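Local structure of tyrosine aminotransferase (Leishmania infantum, 4IX8) at residues 436-439 and 440-444; 390-393 and 394-398. The protein probably catalyses the pyridoxal phosphate-dependent transfer of the amino group of L-tyrosine to 2-oxoglutarate. All coordinates share one frame; numbering follows the deposited sequence.

Contact 1 of 2, residues 436-439 and 440-444; sequences IEFC and ERHKK
Glu437 and Arg441, one helical turn apart, are joined by a salt bridge in which Arg441 NH1 donates to Glu437 OE2 at 3.3 Å. The bond uses the anti lone pair of the carboxylate and lies close to the guanidinium plane, although the two planar groups are turned 67° against each other. Arg441 reaches back along the helix because its chain bends at chi3 (64°). Its NH2 also forms salt bridges with Glu400 and Glu401 of helix 390-401, so the guanidinium is shared among three carboxylates. Lys443 NZ donates to Asp361 O and makes a salt bridge to Glu440 OE1 at 3.4 Å, whose hydrogen bond is weak.

Helical bonds run from Glu440 N to Ile436 O (3.1 Å) and from His442 N to Phe438 O (3.3 Å). Cys439 O receives weak bonds from His442 N and Lys443 N as helix 425-442 ends.

Arg441 NH2 sits at the rim of the Phe438 ring, 3.4 Å from Phe438 CD1. His442 lies over one face of this ring: its CD2 is 3.3 Å from Phe438 CE1, and the planes meet obliquely at 47°. The carbonyl oxygen of Phe438 lies in plane at the imidazole edge, 3.2 Å from His442 CD2. On the buried side, Cys439 packs on Ile362 and Phe393, and Ile436 on Leu357 and His360.

Carboxylates partner both Arg441 and His442: Glu400 OE1 takes Arg441 NH2 and His442 NE2, and Asp386 takes His442 ND1. They would probably stabilise the guanidinium charge and favour a protonated imidazole.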
loop_
_atom_site.group_PDB
_atom_site.type_symbol
_atom_site.label_atom_id
_atom_site.label_comp_id
_atom_site.label_asym_id
_atom_site.label_seq_id
_atom_site.Cartn_x
_atom_site.Cartn_y
_atom_site.Cartn_z
ATOM N N ILE A 436 10.211 -23.899 29.603
ATOM C CA ILE A 436 10.415 -25.179 30.247
ATOM C C ILE A 436 9.905 -25.155 31.668
ATOM O O ILE A 436 9.136 -26.003 32.087
ATOM C CB ILE A 436 11.885 -25.533 30.236
ATOM C CG1 ILE A 436 12.302 -25.826 28.794
ATOM C CG2 ILE A 436 12.186 -26.718 31.162
ATOM C CD1 ILE A 436 13.790 -25.947 28.628
ATOM N N GLU A 437 10.365 -24.179 32.420
ATOM C CA GLU A 437 9.911 -24.008 33.780
ATOM C C GLU A 437 8.395 -23.873 33.801
ATOM O O GLU A 437 7.723 -24.426 34.655
ATOM C CB GLU A 437 10.597 -22.793 34.377
ATOM C CG GLU A 437 10.081 -22.335 35.698
ATOM C CD GLU A 437 10.547 -20.930 35.951
ATOM O OE1 GLU A 437 11.778 -20.719 35.857
ATOM O OE2 GLU A 437 9.692 -20.038 36.174
ATOM N N PHE A 438 7.854 -23.153 32.834
ATOM C CA PHE A 438 6.426 -22.896 32.805
ATOM C C PHE A 438 5.624 -24.185 32.592
ATOM O O PHE A 438 4.600 -24.423 33.240
ATOM C CB PHE A 438 6.119 -21.903 31.701
ATOM C CG PHE A 438 4.665 -21.752 31.411
ATOM C CD1 PHE A 438 3.877 -20.948 32.195
ATOM C CD2 PHE A 438 4.100 -22.390 30.356
ATOM C CE1 PHE A 438 2.554 -20.790 31.931
ATOM C CE2 PHE A 438 2.766 -22.229 30.085
ATOM C CZ PHE A 438 1.997 -21.433 30.884
ATOM N N CYS A 439 6.111 -25.026 31.692
ATOM C CA CYS A 439 5.435 -26.277 31.399
ATOM C C CYS A 439 5.426 -27.225 32.615
ATOM O O CYS A 439 4.381 -27.788 32.957
ATOM C CB CYS A 439 6.098 -26.953 30.205
ATOM S SG CYS A 439 5.677 -26.211 28.666
ATOM N N GLU A 440 6.582 -27.392 33.256
ATOM C CA GLU A 440 6.698 -28.317 34.392
ATOM C C GLU A 440 5.722 -27.936 35.486
ATOM O O GLU A 440 5.079 -28.787 36.099
ATOM C CB GLU A 440 8.120 -28.335 34.959
ATOM C CG GLU A 440 9.189 -28.774 33.967
ATOM C CD GLU A 440 9.274 -30.285 33.777
ATOM O OE1 GLU A 440 8.378 -31.021 34.256
ATOM O OE2 GLU A 440 10.258 -30.727 33.135
ATOM N N ARG A 441 5.597 -26.642 35.698
ATOM C CA ARG A 441 4.711 -26.117 36.704
ATOM C C ARG A 441 3.231 -26.423 36.435
ATOM O O ARG A 441 2.488 -26.710 37.373
ATOM C CB ARG A 441 4.935 -24.616 36.807
ATOM C CG ARG A 441 4.004 -23.916 37.751
ATOM C CD ARG A 441 4.489 -22.506 38.044
ATOM N NE ARG A 441 4.482 -21.673 36.836
ATOM C CZ ARG A 441 5.569 -21.178 36.239
ATOM N NH1 ARG A 441 6.792 -21.402 36.718
ATOM N NH2 ARG A 441 5.429 -20.443 35.151
ATOM N N HIS A 442 2.807 -26.382 35.169
ATOM C CA HIS A 442 1.398 -26.600 34.833
ATOM C C HIS A 442 1.033 -28.063 34.489
ATOM O O HIS A 442 -0.140 -28.391 34.322
ATOM C CB HIS A 442 1.004 -25.692 33.671
ATOM C CG HIS A 442 0.859 -24.250 34.055
ATOM N ND1 HIS A 442 -0.345 -23.705 34.456
ATOM C CD2 HIS A 442 1.752 -23.231 34.077
ATOM C CE1 HIS A 442 -0.183 -22.422 34.715
ATOM N NE2 HIS A 442 1.084 -22.108 34.498
ATOM N N LYS A 443 2.031 -28.935 34.403
ATOM C CA LYS A 443 1.813 -30.369 34.131
ATOM C C LYS A 443 0.938 -31.133 35.126
ATOM O O LYS A 443 0.598 -30.629 36.202
ATOM C CB LYS A 443 3.166 -31.087 34.057
ATOM C CG LYS A 443 3.774 -31.048 32.664
ATOM C CD LYS A 443 5.215 -31.496 32.672
ATOM C CE LYS A 443 5.335 -32.995 32.887
ATOM N NZ LYS A 443 6.690 -33.463 32.505
ATOM N N LYS A 444 0.626 -32.372 34.728
ATOM C CA LYS A 444 -0.104 -33.384 35.523
ATOM C C LYS A 444 -1.614 -33.230 35.332
ATOM O O LYS A 444 -2.156 -33.546 34.259
ATOM C CB LYS A 444 0.261 -33.311 37.012
#

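Contact 2 of 2, residues 390-393 and 394-398; sequences DMEF and YEKLL
Tyr394, Glu395, Lys396 and Leu397 each donate a backbone N-H to the carbonyl four residues earlier, Asp390 to Phe393, with N...O distances of 3.0 to 3.1 Å, the pattern of a regular alpha-helix. Among the side chains, Glu392 and Lys396 run side by side and form a long salt bridge, OE2 to NZ 3.5 Å, whose hydrogen bond is weak. With chi1 at -58°, Lys396 CG stands beside its own backbone N and comes within 3.0 Å of Glu392 O; bends at chi2 and chi4 then shape the chain alongside Glu392. Both polar ends have further partners: Lys396 NZ pairs with Asp386, and Glu392 OE1 accepts the backbone N-H of Lys388.

Round the helix, Met391 and Tyr394 point the same way in a Met-aromatic contact. Met391 SD lies 3.9 Å from Tyr394 CD2. Its approach to the ring is oblique, 61° off the normal. Both side chains also touch Pro407 of strand 403-407. Elsewhere, Phe393 CE1 meets Leu397 CD2 loosely at 4.3 Å.

The helix is therefore amphipathic here: Phe393, Tyr394 and Leu397 are buried, while Glu392, Glu395 and Lys396 lie on the more exposed side. Asp386 and, more distantly, Glu392 would together probably offset the charge on Lys396.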
loop_
_atom_site.group_PDB
_atom_site.type_symbol
_atom_site.label_atom_id
_atom_site.label_comp_id
_atom_site.label_asym_id
_atom_site.label_seq_id
_atom_site.Cartn_x
_atom_site.Cartn_y
_atom_site.Cartn_z
ATOM N N ASP A 390 -4.398 -23.508 22.916
ATOM C CA ASP A 390 -3.221 -22.769 22.525
ATOM C C ASP A 390 -3.338 -21.308 22.986
ATOM O O ASP A 390 -2.342 -20.680 23.373
ATOM C CB ASP A 390 -2.994 -22.867 21.013
ATOM C CG ASP A 390 -4.123 -22.292 20.208
ATOM O OD1 ASP A 390 -5.304 -22.526 20.544
ATOM O OD2 ASP A 390 -3.820 -21.593 19.221
ATOM N N MET A 391 -4.558 -20.783 22.990
ATOM C CA MET A 391 -4.772 -19.406 23.419
ATOM C C MET A 391 -4.508 -19.275 24.907
ATOM O O MET A 391 -3.844 -18.334 25.351
ATOM C CB MET A 391 -6.210 -18.956 23.100
ATOM C CG MET A 391 -6.526 -17.519 23.504
ATOM S SD MET A 391 -5.648 -16.263 22.526
ATOM C CE MET A 391 -6.238 -16.625 20.886
ATOM N N GLU A 392 -4.999 -20.241 25.672
ATOM C CA GLU A 392 -4.888 -20.176 27.117
ATOM C C GLU A 392 -3.421 -20.331 27.512
ATOM O O GLU A 392 -2.950 -19.768 28.516
ATOM C CB GLU A 392 -5.757 -21.245 27.788
ATOM C CG GLU A 392 -5.870 -21.041 29.315
ATOM C CD GLU A 392 -6.864 -21.973 30.008
ATOM O OE1 GLU A 392 -7.334 -22.949 29.369
ATOM O OE2 GLU A 392 -7.165 -21.718 31.204
ATOM N N PHE A 393 -2.706 -21.126 26.729
ATOM C CA PHE A 393 -1.273 -21.299 26.929
ATOM C C PHE A 393 -0.518 -19.981 26.705
ATOM O O PHE A 393 0.405 -19.640 27.462
ATOM C CB PHE A 393 -0.756 -22.357 25.968
ATOM C CG PHE A 393 0.631 -22.810 26.250
ATOM C CD1 PHE A 393 1.716 -21.986 25.975
ATOM C CD2 PHE A 393 0.857 -24.065 26.758
ATOM C CE1 PHE A 393 2.998 -22.409 26.233
ATOM C CE2 PHE A 393 2.127 -24.500 27.024
ATOM C CZ PHE A 393 3.206 -23.680 26.758
ATOM N N TYR A 394 -0.945 -19.257 25.673
ATOM C CA TYR A 394 -0.338 -17.990 25.273
ATOM C C TYR A 394 -0.536 -16.969 26.397
ATOM O O TYR A 394 0.424 -16.302 26.814
ATOM C CB TYR A 394 -0.931 -17.505 23.908
ATOM C CG TYR A 394 -1.022 -15.989 23.770
ATOM C CD1 TYR A 394 0.075 -15.231 23.378
ATOM C CD2 TYR A 394 -2.220 -15.316 24.019
ATOM C CE1 TYR A 394 -0.009 -13.839 23.286
ATOM C CE2 TYR A 394 -2.314 -13.923 23.918
ATOM C CZ TYR A 394 -1.209 -13.195 23.548
ATOM O OH TYR A 394 -1.285 -11.821 23.461
ATOM N N GLU A 395 -1.757 -16.924 26.938
ATOM C CA GLU A 395 -2.126 -15.943 27.957
ATOM C C GLU A 395 -1.375 -16.176 29.225
ATOM O O GLU A 395 -0.768 -15.250 29.760
ATOM C CB GLU A 395 -3.630 -15.995 28.250
ATOM C CG GLU A 395 -4.489 -15.224 27.240
ATOM C CD GLU A 395 -5.938 -15.682 27.196
ATOM O OE1 GLU A 395 -6.261 -16.729 27.779
ATOM O OE2 GLU A 395 -6.759 -15.000 26.555
ATOM N N LYS A 396 -1.365 -17.429 29.665
ATOM C CA LYS A 396 -0.777 -17.772 30.949
ATOM C C LYS A 396 0.744 -17.661 30.910
ATOM O O LYS A 396 1.369 -17.232 31.884
ATOM C CB LYS A 396 -1.180 -19.191 31.351
ATOM C CG LYS A 396 -2.675 -19.436 31.445
ATOM C CD LYS A 396 -3.160 -19.345 32.883
ATOM C CE LYS A 396 -4.560 -19.915 33.049
ATOM N NZ LYS A 396 -4.509 -21.360 33.447
ATOM N N LEU A 397 1.328 -18.024 29.768
ATOM C CA LEU A 397 2.772 -17.926 29.603
ATOM C C LEU A 397 3.202 -16.468 29.740
ATOM O O LEU A 397 4.161 -16.153 30.453
ATOM C CB LEU A 397 3.216 -18.476 28.241
ATOM C CG LEU A 397 4.685 -18.161 27.914
ATOM C CD1 LEU A 397 5.615 -18.795 28.958
ATOM C CD2 LEU A 397 5.050 -18.611 26.518
ATOM N N LEU A 398 2.437 -15.594 29.089
ATOM C CA LEU A 398 2.710 -14.168 29.068
ATOM C C LEU A 398 2.519 -13.571 30.454
ATOM O O LEU A 398 3.378 -12.837 30.966
ATOM C CB LEU A 398 1.783 -13.487 28.060
ATOM C CG LEU A 398 1.793 -11.958 28.013
ATOM C CD1 LEU A 398 3.088 -11.436 27.404
ATOM C CD2 LEU A 398 0.595 -11.488 27.219
#

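Contacts 1 and 2 belong to different helices, 425-442 and 390-401, and their centres are about 13 Å apart. They meet through aromatic packing: Phe438 and Phe393 make an edge-to-face (T-shaped) pair, with Phe438 CE2 3.7 Å from Phe393 CZ. Phe438 CZ also approaches Leu397 N at 3.6 Å, Phe438 CE1 lies 3.8 Å from Lys396 O, and Cys439 SG is 4.0 Å from Phe393 CZ. Asp386, through its two oxygens, serves both contacts. Contact 1 lies about 32 Å and contact 2 about 24 Å from the chain's centre, on the same side of it; neither contains Lys282, the predicted cofactor-binding lysine, which is not modelled.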